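Local coordinates for protein chitinase (Jonesia denitrificans, PDB 5VG0) that probably degrades chitin, represented here by its copper-binding lytic polysaccharide monooxygenase domain, one piece of a longer multidomain protein, at residues L121-V126 and N130-N135; T82-V87 and H92-Q97; H1-V4 and P8-Q11; S27-S32 and E47-L52. One frame throughout, in Å; residues are numbered along the deposited sequence.

Contact 1 of 4, residues L121-V126 and N130-N135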
loop_
_atom_site.group_PDB
_atom_site.type_symbol
_atom_site.label_atom_id
_atom_site.label_comp_id
_atom_site.label_asym_id
_atom_site.label_seq_id
_atom_site.Cartn_x
_atom_site.Cartn_y
_atom_site.Cartn_z
ATOM N N LEU A 121 1.102 4.481 4.265
ATOM C CA LEU A 121 1.826 4.046 3.077
ATOM C C LEU A 121 2.577 2.771 3.417
ATOM O O LEU A 121 3.362 2.745 4.371
ATOM C CB LEU A 121 2.809 5.114 2.608
ATOM C CG LEU A 121 3.780 4.670 1.494
ATOM C CD1 LEU A 121 3.036 4.400 0.200
ATOM C CD2 LEU A 121 4.891 5.672 1.310
ATOM N N ALA A 122 2.317 1.735 2.646
ATOM C CA ALA A 122 3.050 0.485 2.724
ATOM C C ALA A 122 4.013 0.446 1.555
ATOM O O ALA A 122 3.600 0.573 0.408
ATOM C CB ALA A 122 2.097 -0.699 2.692
ATOM N N ARG A 123 5.291 0.267 1.859
ATOM C CA ARG A 123 6.355 0.203 0.871
ATOM C C ARG A 123 6.987 -1.178 0.965
ATOM O O ARG A 123 7.563 -1.531 1.995
ATOM C CB ARG A 123 7.357 1.315 1.148
ATOM C CG ARG A 123 8.398 1.501 0.106
ATOM C CD ARG A 123 9.072 2.867 0.284
ATOM N NE ARG A 123 10.036 2.860 1.370
ATOM C CZ ARG A 123 10.835 3.877 1.669
ATOM N NH1 ARG A 123 10.741 5.028 1.020
ATOM N NH2 ARG A 123 11.735 3.746 2.627
ATOM N N TRP A 124 6.858 -1.945 -0.099
ATOM C CA TRP A 124 7.392 -3.304 -0.186
ATOM C C TRP A 124 8.695 -3.242 -0.972
ATOM O O TRP A 124 8.684 -2.983 -2.177
ATOM C CB TRP A 124 6.377 -4.195 -0.903
ATOM C CG TRP A 124 6.871 -5.557 -1.269
ATOM C CD1 TRP A 124 7.901 -6.246 -0.719
ATOM C CD2 TRP A 124 6.317 -6.402 -2.283
ATOM N NE1 TRP A 124 8.034 -7.460 -1.337
ATOM C CE2 TRP A 124 7.069 -7.583 -2.299
ATOM C CE3 TRP A 124 5.257 -6.275 -3.173
ATOM C CZ2 TRP A 124 6.797 -8.636 -3.173
ATOM C CZ3 TRP A 124 4.990 -7.321 -4.039
ATOM C CH2 TRP A 124 5.756 -8.482 -4.035
ATOM N N ASN A 125 9.819 -3.468 -0.296
ATOM C CA ASN A 125 11.133 -3.378 -0.920
ATOM C C ASN A 125 11.584 -4.746 -1.422
ATOM O O ASN A 125 11.661 -5.714 -0.660
ATOM C CB ASN A 125 12.135 -2.829 0.086
ATOM C CG ASN A 125 11.813 -1.429 0.506
ATOM O OD1 ASN A 125 11.727 -0.526 -0.316
ATOM N ND2 ASN A 125 11.612 -1.242 1.777
ATOM N N VAL A 126 11.901 -4.823 -2.696
ATOM C CA VAL A 126 12.346 -6.060 -3.321
ATOM C C VAL A 126 13.858 -6.182 -3.137
ATOM O O VAL A 126 14.598 -5.224 -3.355
ATOM C CB VAL A 126 11.949 -6.057 -4.807
ATOM C CG1 VAL A 126 12.501 -7.277 -5.527
ATOM C CG2 VAL A 126 10.411 -5.983 -4.921
ATOM N N ASN A 130 16.034 -2.747 -7.804
ATOM C CA ASN A 130 15.990 -1.431 -7.187
ATOM C C ASN A 130 14.579 -0.897 -7.015
ATOM O O ASN A 130 14.411 0.306 -6.793
ATOM C CB ASN A 130 16.824 -0.406 -7.958
ATOM C CG ASN A 130 17.109 0.832 -7.131
ATOM O OD1 ASN A 130 17.516 0.743 -5.975
ATOM N ND2 ASN A 130 16.890 1.998 -7.717
ATOM N N ASN A 131 13.576 -1.751 -7.092
ATOM C CA ASN A 131 12.197 -1.293 -7.020
ATOM C C ASN A 131 11.517 -1.646 -5.711
ATOM O O ASN A 131 11.907 -2.553 -4.976
ATOM C CB ASN A 131 11.389 -1.839 -8.190
ATOM C CG ASN A 131 11.857 -1.282 -9.498
ATOM O OD1 ASN A 131 12.350 -0.151 -9.568
ATOM N ND2 ASN A 131 11.766 -2.087 -10.531
ATOM N N ALA A 132 10.469 -0.888 -5.461
ATOM C CA ALA A 132 9.528 -1.130 -4.388
ATOM C C ALA A 132 8.121 -1.003 -4.952
ATOM O O ALA A 132 7.902 -0.442 -6.027
ATOM C CB ALA A 132 9.723 -0.143 -3.248
ATOM N N PHE A 133 7.160 -1.527 -4.200
ATOM C CA PHE A 133 5.750 -1.395 -4.506
ATOM C C PHE A 133 5.100 -0.510 -3.457
ATOM O O PHE A 133 5.401 -0.608 -2.271
ATOM C CB PHE A 133 5.061 -2.768 -4.581
ATOM C CG PHE A 133 5.519 -3.561 -5.751
ATOM C CD1 PHE A 133 6.724 -4.236 -5.727
ATOM C CD2 PHE A 133 4.775 -3.582 -6.918
ATOM C CE1 PHE A 133 7.176 -4.907 -6.844
ATOM C CE2 PHE A 133 5.228 -4.255 -8.021
ATOM C CZ PHE A 133 6.440 -4.905 -7.989
ATOM N N TYR A 134 4.196 0.357 -3.901
ATOM C CA TYR A 134 3.683 1.461 -3.101
ATOM C C TYR A 134 2.170 1.346 -2.974
ATOM O O TYR A 134 1.463 1.330 -3.978
ATOM C CB TYR A 134 4.067 2.783 -3.756
ATOM C CG TYR A 134 5.557 3.052 -3.718
ATOM C CD1 TYR A 134 6.420 2.521 -4.676
ATOM C CD2 TYR A 134 6.110 3.812 -2.695
ATOM C CE1 TYR A 134 7.794 2.758 -4.608
ATOM C CE2 TYR A 134 7.467 4.056 -2.638
ATOM C CZ TYR A 134 8.305 3.526 -3.586
ATOM O OH TYR A 134 9.649 3.800 -3.473
ATOM N N ASN A 135 1.679 1.320 -1.735
ATOM C CA ASN A 135 0.254 1.175 -1.454
ATOM C C ASN A 135 -0.171 2.148 -0.364
ATOM O O ASN A 135 0.280 2.019 0.780
ATOM C CB ASN A 135 -0.095 -0.234 -0.956
ATOM C CG ASN A 135 -0.160 -1.288 -2.071
ATOM O OD1 ASN A 135 -1.230 -1.775 -2.381
ATOM N ND2 ASN A 135 0.963 -1.610 -2.672
#
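A122 faces N135, and W124 faces F133, as hydrogen-bonded antiparallel pairs in the beta hairpin of strands 118-126 and 131-141, part of the beta-rich core of the monooxygenase domain; the paired part runs from A122/N135 to N125/A132. The strand axes approach to 4.5 Å at 161°. A122 N donates almost straight to N135 O (2.8 Å), and N135 N answers to A122 O; W124 and F133 are joined by the same two-way bonding. Near the turn, V126 N to N131 O (3.2 Å) adds a fifth bond.

W124 and F133 point the same way from their strands. The six-membered ring of W124 lies obliquely against the phenyl ring of F133, planes 34° apart, with W124 CE3 3.6 Å from F133 CD1. V126 CG2 comes at the edge of the F133 ring, in its plane, 3.9 Å from F133 CE1. Because F133 lines the peroxide pocket and meets H1 edge-to-face, W124 and V126 are second-shell residues flanking it.

On the other face R123 runs alongside Y134. With CG anti to the backbone N (chi1 -172°), its CD lies 3.5 Å from Y134 CE2, while the guanidinium stands nearly perpendicular to the ring and forms a salt bridge with E84. Y134 OH hydrogen-bonds to P36 O and A39 N. Next to this pair, N125 OD1 rests 3.6 Å from the methyl A132 CB, and N125 ND2 hydrogen-bonds to E84 and T82.

Contact 2 of 4, residues T82-V87 and H92-Q97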
loop_
_atom_site.group_PDB
_atom_site.type_symbol
_atom_site.label_atom_id
_atom_site.label_comp_id
_atom_site.label_asym_id
_atom_site.label_seq_id
_atom_site.Cartn_x
_atom_site.Cartn_y
_atom_site.Cartn_z
ATOM N N THR A 82 12.573 -5.575 3.253
ATOM C CA THR A 82 11.659 -5.123 4.290
ATOM C C THR A 82 10.318 -4.695 3.713
ATOM O O THR A 82 10.200 -4.296 2.556
ATOM C CB THR A 82 12.235 -3.949 5.085
ATOM O OG1 THR A 82 12.557 -2.891 4.196
ATOM C CG2 THR A 82 13.446 -4.352 5.894
ATOM N N TRP A 83 9.335 -4.756 4.597
ATOM C CA TRP A 83 8.037 -4.119 4.439
ATOM C C TRP A 83 8.039 -2.935 5.397
ATOM O O TRP A 83 8.212 -3.114 6.602
ATOM C CB TRP A 83 6.918 -5.089 4.822
ATOM C CG TRP A 83 6.990 -6.431 4.163
ATOM C CD1 TRP A 83 7.702 -7.509 4.581
ATOM C CD2 TRP A 83 6.315 -6.820 2.975
ATOM N NE1 TRP A 83 7.514 -8.551 3.727
ATOM C CE2 TRP A 83 6.661 -8.159 2.726
ATOM C CE3 TRP A 83 5.439 -6.169 2.097
ATOM C CZ2 TRP A 83 6.179 -8.850 1.629
ATOM C CZ3 TRP A 83 4.954 -6.864 1.019
ATOM C CH2 TRP A 83 5.329 -8.182 0.787
ATOM N N GLU A 84 7.867 -1.735 4.877
ATOM C CA GLU A 84 7.888 -0.524 5.681
ATOM C C GLU A 84 6.509 0.109 5.661
ATOM O O GLU A 84 5.907 0.262 4.604
ATOM C CB GLU A 84 8.908 0.476 5.139
ATOM C CG GLU A 84 10.345 -0.004 5.259
ATOM C CD GLU A 84 11.308 0.943 4.599
ATOM O OE1 GLU A 84 11.185 1.152 3.384
ATOM O OE2 GLU A 84 12.169 1.491 5.318
ATOM N N TYR A 85 6.022 0.478 6.829
ATOM C CA TYR A 85 4.728 1.121 6.984
ATOM C C TYR A 85 4.912 2.509 7.558
ATOM O O TYR A 85 5.496 2.659 8.631
ATOM C CB TYR A 85 3.811 0.290 7.874
ATOM C CG TYR A 85 3.489 -1.046 7.275
ATOM C CD1 TYR A 85 2.446 -1.184 6.391
ATOM C CD2 TYR A 85 4.244 -2.162 7.541
ATOM C CE1 TYR A 85 2.142 -2.385 5.810
ATOM C CE2 TYR A 85 3.930 -3.395 6.956
ATOM C CZ TYR A 85 2.873 -3.495 6.091
ATOM O OH TYR A 85 2.527 -4.674 5.486
ATOM N N PHE A 86 4.417 3.494 6.832
ATOM C CA PHE A 86 4.488 4.901 7.202
ATOM C C PHE A 86 3.091 5.377 7.558
ATOM O O PHE A 86 2.108 4.946 6.957
ATOM C CB PHE A 86 4.988 5.755 6.023
ATOM C CG PHE A 86 6.371 5.431 5.550
ATOM C CD1 PHE A 86 6.618 4.330 4.750
ATOM C CD2 PHE A 86 7.427 6.260 5.882
ATOM C CE1 PHE A 86 7.906 4.047 4.329
ATOM C CE2 PHE A 86 8.702 5.969 5.456
ATOM C CZ PHE A 86 8.935 4.863 4.675
ATOM N N VAL A 87 2.992 6.271 8.530
ATOM C CA VAL A 87 1.743 6.941 8.853
ATOM C C VAL A 87 1.956 8.415 8.559
ATOM O O VAL A 87 2.834 9.050 9.149
ATOM C CB VAL A 87 1.325 6.695 10.308
ATOM C CG1 VAL A 87 0.087 7.513 10.658
ATOM C CG2 VAL A 87 1.126 5.203 10.527
ATOM N N HIS A 92 6.627 4.105 10.717
ATOM C CA HIS A 92 5.926 3.621 11.891
ATOM C C HIS A 92 6.376 2.230 12.305
ATOM O O HIS A 92 6.682 2.005 13.475
ATOM C CB HIS A 92 4.421 3.635 11.583
ATOM C CG HIS A 92 3.567 3.288 12.743
ATOM N ND1 HIS A 92 3.307 4.181 13.752
ATOM C CD2 HIS A 92 2.902 2.157 13.053
ATOM C CE1 HIS A 92 2.523 3.611 14.646
ATOM N NE2 HIS A 92 2.274 2.378 14.251
ATOM N N GLN A 93 6.442 1.281 11.372
ATOM C CA GLN A 93 6.858 -0.087 11.652
ATOM C C GLN A 93 7.559 -0.667 10.442
ATOM O O GLN A 93 7.209 -0.360 9.312
ATOM C CB GLN A 93 5.671 -1.017 11.953
ATOM C CG GLN A 93 5.172 -0.928 13.361
ATOM C CD GLN A 93 3.924 -1.757 13.591
ATOM O OE1 GLN A 93 2.876 -1.212 13.840
ATOM N NE2 GLN A 93 4.038 -3.074 13.520
ATOM N N THR A 94 8.513 -1.559 10.708
ATOM C CA THR A 94 9.248 -2.280 9.685
ATOM C C THR A 94 9.166 -3.765 9.994
ATOM O O THR A 94 9.297 -4.171 11.151
ATOM C CB THR A 94 10.718 -1.850 9.687
ATOM O OG1 THR A 94 10.786 -0.439 9.468
ATOM C CG2 THR A 94 11.533 -2.550 8.614
ATOM N N PHE A 95 8.969 -4.576 8.970
ATOM C CA PHE A 95 9.041 -6.030 9.074
ATOM C C PHE A 95 10.149 -6.510 8.161
ATOM O O PHE A 95 10.172 -6.170 6.979
ATOM C CB PHE A 95 7.730 -6.680 8.640
ATOM C CG PHE A 95 6.585 -6.395 9.548
ATOM C CD1 PHE A 95 5.889 -5.203 9.450
ATOM C CD2 PHE A 95 6.200 -7.304 10.506
ATOM C CE1 PHE A 95 4.820 -4.940 10.280
ATOM C CE2 PHE A 95 5.131 -7.042 11.342
ATOM C CZ PHE A 95 4.449 -5.854 11.232
ATOM N N ASP A 96 11.061 -7.303 8.701
ATOM C CA ASP A 96 12.232 -7.793 7.975
ATOM C C ASP A 96 11.933 -9.189 7.442
ATOM O O ASP A 96 11.668 -10.112 8.216
ATOM C CB ASP A 96 13.413 -7.812 8.943
ATOM C CG ASP A 96 14.717 -8.170 8.301
ATOM O OD1 ASP A 96 14.787 -8.334 7.069
ATOM O OD2 ASP A 96 15.683 -8.245 9.088
ATOM N N GLN A 97 11.972 -9.351 6.127
ATOM C CA GLN A 97 11.788 -10.653 5.503
ATOM C C GLN A 97 13.108 -11.360 5.247
ATOM O O GLN A 97 13.118 -12.508 4.782
ATOM C CB GLN A 97 10.998 -10.510 4.195
ATOM C CG GLN A 97 10.257 -11.781 3.742
ATOM C CD GLN A 97 8.995 -12.017 4.523
ATOM O OE1 GLN A 97 8.219 -11.115 4.765
ATOM N NE2 GLN A 97 8.772 -13.245 4.904
HETATM O O HOH W 1 12.944 0.566 7.882
#
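W83 pairs with F95, and Y85 with Q93, across the antiparallel hairpin T82-V87/H92-Q97. A classic beta bulge at H92 and Q93 lets Y85 O take two hydrogens, from H92 N (2.8 Å) and Q93 N (3.2 Å).

The face of W83, Y85 and F95 is the tight one. The Y85 and F95 rings meet rim to rim with planes at 88°, Y85 CE2 lying 3.7 Å from F95 CD1. The first torsion of W83 (chi1 -51°) swings the indole so that NE1 is turned to Q97, where it donates to a lone pair of Q97 OE1 at 2.9 Å. The Q97 amide stands nearly perpendicular to the indole, whose ring also stacks on W124. With a valine in place of W83, Q97 OE1 would probably lose this donor and a gap would open beside W124 and F95.

The T82, E84 and T94 face is looser and more exposed. T82 CG2 and T94 CG2 touch at 3.8 Å, and a water links T94 OG1 to OE2 of E84, whose other oxygen is turned to R123.

Polar groups thus serve each side differently: on the exposed face water spans the strands, whereas on the packed face one indole N-H helps to set how the Q97 amide is turned.

Contact 3 of 4, residues H1-V4 and P8-Q11. With CU (copper (II) ion), chain C; PER (peroxide ion), chain D.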
loop_
_atom_site.group_PDB
_atom_site.type_symbol
_atom_site.label_atom_id
_atom_site.label_comp_id
_atom_site.label_asym_id
_atom_site.label_seq_id
_atom_site.Cartn_x
_atom_site.Cartn_y
_atom_site.Cartn_z
ATOM N N HIS A 1 5.105 -8.111 -7.725
ATOM C CA HIS A 1 3.787 -7.520 -7.937
ATOM C C HIS A 1 2.833 -7.958 -6.845
ATOM O O HIS A 1 2.815 -9.128 -6.454
ATOM C CB HIS A 1 3.252 -7.892 -9.314
ATOM C CG HIS A 1 3.895 -7.116 -10.412
ATOM N ND1 HIS A 1 5.257 -6.997 -10.528
ATOM C CD2 HIS A 1 3.373 -6.386 -11.422
ATOM C CE1 HIS A 1 5.551 -6.251 -11.575
ATOM N NE2 HIS A 1 4.421 -5.866 -12.133
ATOM N N GLY A 2 2.038 -7.022 -6.349
ATOM C CA GLY A 2 1.081 -7.308 -5.297
ATOM C C GLY A 2 0.525 -6.016 -4.758
ATOM O O GLY A 2 1.011 -4.928 -5.072
ATOM N N TRP A 3 -0.513 -6.139 -3.944
ATOM C CA TRP A 3 -1.172 -4.958 -3.394
ATOM C C TRP A 3 -1.864 -5.314 -2.082
ATOM O O TRP A 3 -2.080 -6.483 -1.762
ATOM C CB TRP A 3 -2.127 -4.300 -4.394
ATOM C CG TRP A 3 -3.434 -4.958 -4.643
ATOM C CD1 TRP A 3 -4.631 -4.515 -4.194
ATOM C CD2 TRP A 3 -3.716 -6.118 -5.443
ATOM N NE1 TRP A 3 -5.646 -5.314 -4.648
ATOM C CE2 TRP A 3 -5.112 -6.308 -5.421
ATOM C CE3 TRP A 3 -2.929 -7.002 -6.175
ATOM C CZ2 TRP A 3 -5.738 -7.360 -6.087
ATOM C CZ3 TRP A 3 -3.545 -8.039 -6.848
ATOM C CH2 TRP A 3 -4.937 -8.215 -6.796
ATOM N N VAL A 4 -2.225 -4.278 -1.338
ATOM C CA VAL A 4 -2.901 -4.421 -0.057
ATOM C C VAL A 4 -4.402 -4.458 -0.289
ATOM O O VAL A 4 -4.984 -3.519 -0.848
ATOM C CB VAL A 4 -2.518 -3.284 0.896
ATOM C CG1 VAL A 4 -3.310 -3.375 2.179
ATOM C CG2 VAL A 4 -1.028 -3.312 1.194
ATOM N N PRO A 8 -8.519 -1.769 2.349
ATOM C CA PRO A 8 -8.189 -1.638 0.926
ATOM C C PRO A 8 -7.321 -0.431 0.633
ATOM O O PRO A 8 -7.582 0.682 1.089
ATOM C CB PRO A 8 -9.556 -1.514 0.248
ATOM C CG PRO A 8 -10.482 -1.133 1.307
ATOM C CD PRO A 8 -9.975 -1.733 2.569
ATOM N N SER A 9 -6.298 -0.656 -0.184
ATOM C CA SER A 9 -5.492 0.417 -0.724
ATOM C C SER A 9 -6.269 1.203 -1.784
ATOM O O SER A 9 -7.294 0.768 -2.312
ATOM C CB SER A 9 -4.221 -0.156 -1.338
ATOM O OG SER A 9 -4.542 -1.094 -2.355
ATOM N N ARG A 10 -5.724 2.367 -2.136
ATOM C CA ARG A 10 -6.308 3.167 -3.204
ATOM C C ARG A 10 -6.432 2.353 -4.490
ATOM O O ARG A 10 -7.481 2.375 -5.141
ATOM C CB ARG A 10 -5.511 4.461 -3.404
ATOM C CG ARG A 10 -5.651 5.433 -2.239
ATOM C CD ARG A 10 -4.984 6.756 -2.517
ATOM N NE ARG A 10 -5.164 7.648 -1.383
ATOM C CZ ARG A 10 -4.741 8.894 -1.313
ATOM N NH1 ARG A 10 -4.089 9.445 -2.312
ATOM N NH2 ARG A 10 -4.998 9.574 -0.215
ATOM N N GLN A 11 -5.395 1.602 -4.849
ATOM C CA GLN A 11 -5.473 0.806 -6.068
ATOM C C GLN A 11 -6.500 -0.312 -5.942
ATOM O O GLN A 11 -7.161 -0.649 -6.926
ATOM C CB GLN A 11 -4.095 0.288 -6.514
ATOM C CG GLN A 11 -3.272 -0.465 -5.484
ATOM C CD GLN A 11 -2.253 0.429 -4.825
ATOM O OE1 GLN A 11 -2.607 1.445 -4.227
ATOM N NE2 GLN A 11 -0.987 0.091 -4.962
HETATM CU CU CU C . 6.496 -8.083 -9.384
HETATM O O1 PER D . 8.134 -6.923 -10.133
HETATM O O2 PER D . 7.568 -8.074 -10.882
HETATM O O HOH W 2 0.638 -2.334 -6.358
HETATM O O HOH W 3 6.555 -9.567 -11.339
#
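The histidine brace of the monooxygenase begins the first segment, and just behind it W3 and V4 pack against S9 and Q11 at the start of helix 10-15. H1 grips copper twice, through its amino nitrogen N (2.2 Å) and through ring atom ND1 (2.0 Å), and H78 supplies the third nitrogen. Peroxide binds the metal with both oxygens, and a more distant water lies 2.5 Å from the copper.

V4 O receives two hydrogens from one residue. S9 OG donates to it at 2.9 Å, in the carbonyl plane on a lone pair, while S9 N (3.2 Å) comes from above that plane. S9 is the N-cap of the helix: OG lies between backbone N and carbonyl carbon (chi1 58°) and accepts from A12 N as well. At the edge of the W3 indole, S9 OG is 3.9 Å from CD1, and Q11 CG touches W3 CB. A water bridges G2 O and Q11 NE2; that amide nitrogen also donates to Y134 O.

One serine hydroxyl therefore gives its hydrogen to the N-terminal strand and its oxygen to the helix, tying the chain next to the copper-binding end to the first helical turn.

Contact 4 of 4, residues S27-S32 and E47-L52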
loop_
_atom_site.group_PDB
_atom_site.type_symbol
_atom_site.label_atom_id
_atom_site.label_comp_id
_atom_site.label_asym_id
_atom_site.label_seq_id
_atom_site.Cartn_x
_atom_site.Cartn_y
_atom_site.Cartn_z
ATOM N N SER A 27 -6.942 0.537 -12.491
ATOM C CA SER A 27 -8.068 -0.315 -12.152
ATOM C C SER A 27 -7.925 -1.707 -12.720
ATOM O O SER A 27 -8.537 -2.636 -12.196
ATOM C CB SER A 27 -9.339 0.296 -12.700
ATOM O OG SER A 27 -9.533 1.539 -12.066
ATOM N N TYR A 28 -7.137 -1.867 -13.776
ATOM C CA TYR A 28 -6.934 -3.151 -14.418
ATOM C C TYR A 28 -5.709 -3.889 -13.921
ATOM O O TYR A 28 -5.537 -5.061 -14.268
ATOM C CB TYR A 28 -6.847 -2.959 -15.933
ATOM C CG TYR A 28 -8.115 -2.351 -16.488
ATOM C CD1 TYR A 28 -9.225 -3.134 -16.744
ATOM C CD2 TYR A 28 -8.223 -0.984 -16.692
ATOM C CE1 TYR A 28 -10.394 -2.581 -17.227
ATOM C CE2 TYR A 28 -9.383 -0.428 -17.172
ATOM C CZ TYR A 28 -10.464 -1.232 -17.435
ATOM O OH TYR A 28 -11.640 -0.694 -17.921
ATOM N N GLU A 29 -4.844 -3.244 -13.140
ATOM C CA GLU A 29 -3.617 -3.882 -12.673
ATOM C C GLU A 29 -3.182 -3.271 -11.345
ATOM O O GLU A 29 -2.117 -2.647 -11.230
ATOM C CB GLU A 29 -2.517 -3.814 -13.722
ATOM C CG GLU A 29 -2.238 -2.462 -14.267
ATOM C CD GLU A 29 -1.110 -2.520 -15.280
ATOM O OE1 GLU A 29 -0.087 -3.197 -15.014
ATOM O OE2 GLU A 29 -1.256 -1.926 -16.356
ATOM N N PRO A 30 -3.971 -3.482 -10.295
ATOM C CA PRO A 30 -3.633 -2.912 -8.991
ATOM C C PRO A 30 -2.315 -3.399 -8.437
ATOM O O PRO A 30 -1.750 -2.718 -7.579
ATOM C CB PRO A 30 -4.807 -3.352 -8.110
ATOM C CG PRO A 30 -5.348 -4.574 -8.782
ATOM C CD PRO A 30 -5.201 -4.287 -10.236
ATOM N N GLN A 31 -1.823 -4.542 -8.912
ATOM C CA GLN A 31 -0.604 -5.164 -8.433
ATOM C C GLN A 31 0.659 -4.469 -8.924
ATOM O O GLN A 31 1.746 -4.860 -8.499
ATOM C CB GLN A 31 -0.573 -6.634 -8.881
ATOM C CG GLN A 31 -0.416 -6.877 -10.397
ATOM C CD GLN A 31 -1.721 -6.896 -11.184
ATOM O OE1 GLN A 31 -2.763 -6.459 -10.716
ATOM N NE2 GLN A 31 -1.647 -7.403 -12.401
ATOM N N SER A 32 0.545 -3.469 -9.806
ATOM C CA SER A 32 1.674 -3.026 -10.613
ATOM C C SER A 32 2.273 -1.687 -10.197
ATOM O O SER A 32 2.994 -1.089 -11.002
ATOM C CB SER A 32 1.265 -2.981 -12.077
ATOM O OG SER A 32 0.879 -4.284 -12.470
ATOM N N GLU A 47 4.573 7.349 -13.180
ATOM C CA GLU A 47 3.728 8.349 -13.822
ATOM C C GLU A 47 2.434 7.757 -14.366
ATOM O O GLU A 47 1.441 8.479 -14.505
ATOM C CB GLU A 47 4.514 9.060 -14.930
ATOM C CG GLU A 47 5.767 9.783 -14.432
ATOM C CD GLU A 47 6.658 10.292 -15.562
ATOM O OE1 GLU A 47 7.747 10.826 -15.259
ATOM O OE2 GLU A 47 6.271 10.158 -16.747
ATOM N N ALA A 48 2.415 6.464 -14.691
ATOM C CA ALA A 48 1.200 5.848 -15.212
ATOM C C ALA A 48 0.082 5.861 -14.190
ATOM O O ALA A 48 -1.095 5.783 -14.566
ATOM C CB ALA A 48 1.484 4.406 -15.622
ATOM N N PHE A 49 0.430 5.962 -12.910
ATOM C CA PHE A 49 -0.511 5.817 -11.809
ATOM C C PHE A 49 -0.572 7.077 -10.942
ATOM O O PHE A 49 -0.875 7.016 -9.747
ATOM C CB PHE A 49 -0.169 4.563 -10.996
ATOM C CG PHE A 49 -0.041 3.308 -11.829
ATOM C CD1 PHE A 49 -1.017 2.951 -12.757
ATOM C CD2 PHE A 49 1.059 2.494 -11.692
ATOM C CE1 PHE A 49 -0.888 1.793 -13.502
ATOM C CE2 PHE A 49 1.190 1.344 -12.447
ATOM C CZ PHE A 49 0.221 0.992 -13.346
ATOM N N ALA A 50 -0.365 8.244 -11.561
ATOM C CA ALA A 50 -0.358 9.508 -10.832
ATOM C C ALA A 50 -1.681 9.794 -10.127
ATOM O O ALA A 50 -1.694 10.546 -9.150
ATOM C CB ALA A 50 -0.028 10.670 -11.769
ATOM N N ILE A 51 -2.793 9.227 -10.594
ATOM C CA ILE A 51 -4.069 9.451 -9.925
ATOM C C ILE A 51 -4.002 9.052 -8.459
ATOM O O ILE A 51 -4.715 9.617 -7.625
ATOM C CB ILE A 51 -5.198 8.710 -10.658
ATOM C CG1 ILE A 51 -6.561 9.110 -10.069
ATOM C CG2 ILE A 51 -4.994 7.200 -10.565
ATOM C CD1 ILE A 51 -7.670 9.184 -11.031
ATOM N N LEU A 52 -3.163 8.064 -8.117
ATOM C CA LEU A 52 -3.087 7.601 -6.737
ATOM C C LEU A 52 -2.565 8.668 -5.795
ATOM O O LEU A 52 -2.737 8.531 -4.582
ATOM C CB LEU A 52 -2.197 6.365 -6.640
ATOM C CG LEU A 52 -2.665 5.153 -7.449
ATOM C CD1 LEU A 52 -1.631 4.051 -7.365
ATOM C CD2 LEU A 52 -4.035 4.659 -6.975
#
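F49 meets E29 and S32 where two irregular parts of the chain come together: S27-S32, which leads into strand 34-36, and E47-L52, a 3-10 segment that follows that strand. E47 opens the 3-10 segment, where its carbonyl takes a weak bond from A50 N.

A48 comes next, its CB sitting over the centre of one face of the F49 ring, 4.0 Å above the plane. F49 then extends its ring toward the first loop, CG anti to the carbonyl carbon (chi1 -52°). F49 CE2 comes 3.4 Å from S32 O, approaching obliquely, while E29 CD lies at the ring edge, 4.2 Å from F49 CZ. I26 also packs on this ring. Were F49 an alanine, a gap would probably open between the two loops and the E29 carboxylate would lose its aromatic neighbour. Farther on, L52 N bonds to F49 O at 3.0 Å, and L52 O accepts from R10.

The first loop carries its own brace. S32 OG donates to the anti lone pair of E29 OE1 at 2.9 Å, S32 N bonds to E29 O, and E29 OE2 is held by Q25. S32 also packs against H1, the copper ligand, so the loop on which F49 leans borders the copper site.

With one oxygen engaged by S32 and the other by Q25, the carboxylate is held in its rotation, and F49 adds plain packing at its side.

Overall arrangement
From the N terminus, contact 3 comes first, closing the short link between the strand that follows the copper-binding H1 and helix 10-15. Contact 4 then joins S27-S32 to E47-L52, enclosing strand 34-36 in the chain between its two segments. Contacts 2 and 1 follow as two hairpins. All four are in series; none nests or crosses. Strands 80-87 and 118-126 are sheet neighbours, so contacts 1 and 2 share one sheet, joined by the backbone bond of L121 O with F86 N and by A122 CB against Y85. N135 OD1 bonds to V4 N and ties contact 1 to contact 3, which meets contact 4 through G2 and Q31. Contacts 2 and 4 lie on opposite sides of the chain's centre, with centres about 22 Å apart.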